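Local structure of glucanase (5GY3) at residues R274-G279 and W303-D308. The protein probably hydrolyses internal beta-1,4-glucosidic linkages in cellulose and related beta-glucans, as an endoglucanase of glycoside hydrolase family 8. Numbering follows the deposited sequence.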
loop_
_atom_site.group_PDB
_atom_site.type_symbol
_atom_site.label_atom_id
_atom_site.label_comp_id
_atom_site.label_asym_id
_atom_site.label_seq_id
_atom_site.Cartn_x
_atom_site.Cartn_y
_atom_site.Cartn_z
ATOM N N ARG A 274 -1.129 -12.092 8.552
ATOM C CA ARG A 274 -1.012 -13.547 8.522
ATOM C C ARG A 274 -2.376 -14.205 8.722
ATOM O O ARG A 274 -2.742 -15.124 7.980
ATOM C CB ARG A 274 -0.005 -14.017 9.578
ATOM C CG ARG A 274 0.185 -15.534 9.675
ATOM C CD ARG A 274 -0.776 -16.113 10.689
ATOM N NE ARG A 274 -0.586 -17.543 10.897
ATOM C CZ ARG A 274 -1.543 -18.332 11.361
ATOM N NH1 ARG A 274 -1.316 -19.630 11.540
ATOM N NH2 ARG A 274 -2.734 -17.813 11.630
ATOM N N ASP A 275 -3.138 -13.746 9.726
ATOM C CA ASP A 275 -4.456 -14.322 9.991
ATOM C C ASP A 275 -5.385 -14.127 8.801
ATOM O O ASP A 275 -6.123 -15.046 8.418
ATOM C CB ASP A 275 -5.087 -13.693 11.237
ATOM C CG ASP A 275 -4.464 -14.181 12.544
ATOM O OD1 ASP A 275 -3.753 -15.204 12.545
ATOM O OD2 ASP A 275 -4.704 -13.524 13.580
ATOM N N LEU A 276 -5.356 -12.933 8.202
ATOM C CA LEU A 276 -6.156 -12.689 7.006
ATOM C C LEU A 276 -5.762 -13.638 5.883
ATOM O O LEU A 276 -6.629 -14.206 5.202
ATOM C CB LEU A 276 -6.010 -11.228 6.561
ATOM C CG LEU A 276 -6.787 -10.809 5.303
ATOM C CD1 LEU A 276 -8.303 -10.929 5.519
ATOM C CD2 LEU A 276 -6.419 -9.397 4.890
ATOM N N THR A 277 -4.455 -13.825 5.671
ATOM C CA THR A 277 -3.997 -14.645 4.556
ATOM C C THR A 277 -4.461 -16.087 4.698
ATOM O O THR A 277 -4.827 -16.727 3.705
ATOM C CB THR A 277 -2.475 -14.579 4.454
ATOM O OG1 THR A 277 -2.092 -13.218 4.245
ATOM C CG2 THR A 277 -1.943 -15.447 3.307
ATOM N N LEU A 278 -4.448 -16.612 5.915
ATOM C CA LEU A 278 -4.826 -17.999 6.148
ATOM C C LEU A 278 -6.311 -18.167 6.427
ATOM O O LEU A 278 -6.769 -19.300 6.607
ATOM C CB LEU A 278 -4.003 -18.578 7.307
ATOM C CG LEU A 278 -2.495 -18.703 7.082
ATOM C CD1 LEU A 278 -1.813 -19.528 8.182
ATOM C CD2 LEU A 278 -2.192 -19.274 5.701
ATOM N N GLY A 279 -7.076 -17.078 6.446
ATOM C CA GLY A 279 -8.485 -17.191 6.746
ATOM C C GLY A 279 -8.789 -17.545 8.179
ATOM O O GLY A 279 -9.885 -18.032 8.469
ATOM N N TRP A 303 -8.931 -5.475 8.959
ATOM C CA TRP A 303 -10.349 -5.502 9.298
ATOM C C TRP A 303 -11.200 -4.953 8.158
ATOM O O TRP A 303 -12.220 -5.553 7.792
ATOM C CB TRP A 303 -10.587 -4.708 10.582
ATOM C CG TRP A 303 -12.015 -4.734 11.044
ATOM C CD1 TRP A 303 -12.879 -3.678 11.094
ATOM C CD2 TRP A 303 -12.747 -5.878 11.499
ATOM N NE1 TRP A 303 -14.102 -4.093 11.566
ATOM C CE2 TRP A 303 -14.047 -5.438 11.822
ATOM C CE3 TRP A 303 -12.428 -7.230 11.672
ATOM C CZ2 TRP A 303 -15.030 -6.304 12.308
ATOM C CZ3 TRP A 303 -13.400 -8.087 12.154
ATOM C CH2 TRP A 303 -14.686 -7.620 12.469
ATOM N N LEU A 304 -10.776 -3.827 7.569
ATOM C CA LEU A 304 -11.476 -3.257 6.421
ATOM C C LEU A 304 -11.493 -4.218 5.240
ATOM O O LEU A 304 -12.514 -4.357 4.554
ATOM C CB LEU A 304 -10.811 -1.945 6.018
ATOM C CG LEU A 304 -11.495 -1.168 4.904
ATOM C CD1 LEU A 304 -12.980 -0.987 5.217
ATOM C CD2 LEU A 304 -10.816 0.163 4.760
ATOM N N ALA A 305 -10.357 -4.865 4.965
ATOM C CA ALA A 305 -10.312 -5.850 3.892
ATOM C C ALA A 305 -11.332 -6.958 4.122
ATOM O O ALA A 305 -12.022 -7.383 3.187
ATOM C CB ALA A 305 -8.897 -6.424 3.770
ATOM N N LYS A 306 -11.448 -7.428 5.365
ATOM C CA LYS A 306 -12.461 -8.430 5.679
ATOM C C LYS A 306 -13.860 -7.875 5.448
ATOM O O LYS A 306 -14.703 -8.542 4.837
ATOM C CB LYS A 306 -12.300 -8.914 7.121
ATOM C CG LYS A 306 -11.027 -9.705 7.344
ATOM C CD LYS A 306 -10.667 -9.814 8.825
ATOM C CE LYS A 306 -11.575 -10.797 9.530
ATOM N NZ LYS A 306 -11.528 -10.608 11.002
ATOM N N GLN A 307 -14.118 -6.648 5.913
ATOM C CA GLN A 307 -15.450 -6.066 5.759
ATOM C C GLN A 307 -15.825 -5.928 4.294
ATOM O O GLN A 307 -16.983 -6.149 3.918
ATOM C CB GLN A 307 -15.533 -4.702 6.446
ATOM C CG GLN A 307 -15.289 -4.722 7.953
ATOM C CD GLN A 307 -15.653 -6.051 8.606
ATOM O OE1 GLN A 307 -14.779 -6.759 9.120
ATOM N NE2 GLN A 307 -16.940 -6.386 8.612
ATOM N N ASP A 308 -14.860 -5.565 3.448
ATOM C CA ASP A 308 -15.175 -5.357 2.038
ATOM C C ASP A 308 -15.484 -6.658 1.297
ATOM O O ASP A 308 -15.818 -6.607 0.108
ATOM C CB ASP A 308 -14.032 -4.610 1.345
ATOM C CG ASP A 308 -14.052 -3.112 1.624
ATOM O OD1 ASP A 308 -15.040 -2.615 2.206
ATOM O OD2 ASP A 308 -13.081 -2.423 1.246
#
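Ala-305 and Lys-306, neighbours on helix 293-307, together receive the isobutyl group of Leu-276 from helix 268-278, and each takes one of its two methyl groups. At Ala-305 the methyl side chain points at the other helix, and its CB lies 4.0 Å from CD2 of Leu-276. Trp-227 of helix 220-228 also packs on Ala-305, while Leu-223 touches Leu-276, so helix 220-228 meets both members of the pair. The CB of Leu-276 already points at helix 293-307; CG, anti to the backbone N (chi1 180°), carries the chain on, and chi2 (63°) turns CD1 to Lys-306 and CD2 to Ala-305. Such helix-to-helix packing belongs to the helical (alpha/alpha)6 barrel of family 8 glycoside hydrolases; here it joins two helices consecutive in the chain, near the C-terminal ends of both and away from the predicted nucleophile Asp-87. A Schellman motif with Gly-279 at positive phi follows the last turn of helix 268-278, one of its bonds running from Gly-279 N to Leu-276 O (3.2 Å).

Lys-306 meets the leucine with the start of its aliphatic chain: CD1 of Leu-276 sits 3.5 Å from CG of the lysine, tighter than ordinary van der Waals contact. The two side chains run past each other in opposite directions, so they lie alongside rather than end to end. Past CG the lysine chain bends (chi3 74°) and NZ ends well away from Leu-276, with CG as the contact atom. Gln-282, in the loop between the helices, also touches this side chain. The backbone N of Asp-308 donates to the O of Leu-304 at 2.9 Å. Its carboxylate OD2 forms a salt bridge with Arg-98 and a hydrogen bond with NE1 of Trp-227, the residue that also touches Ala-305.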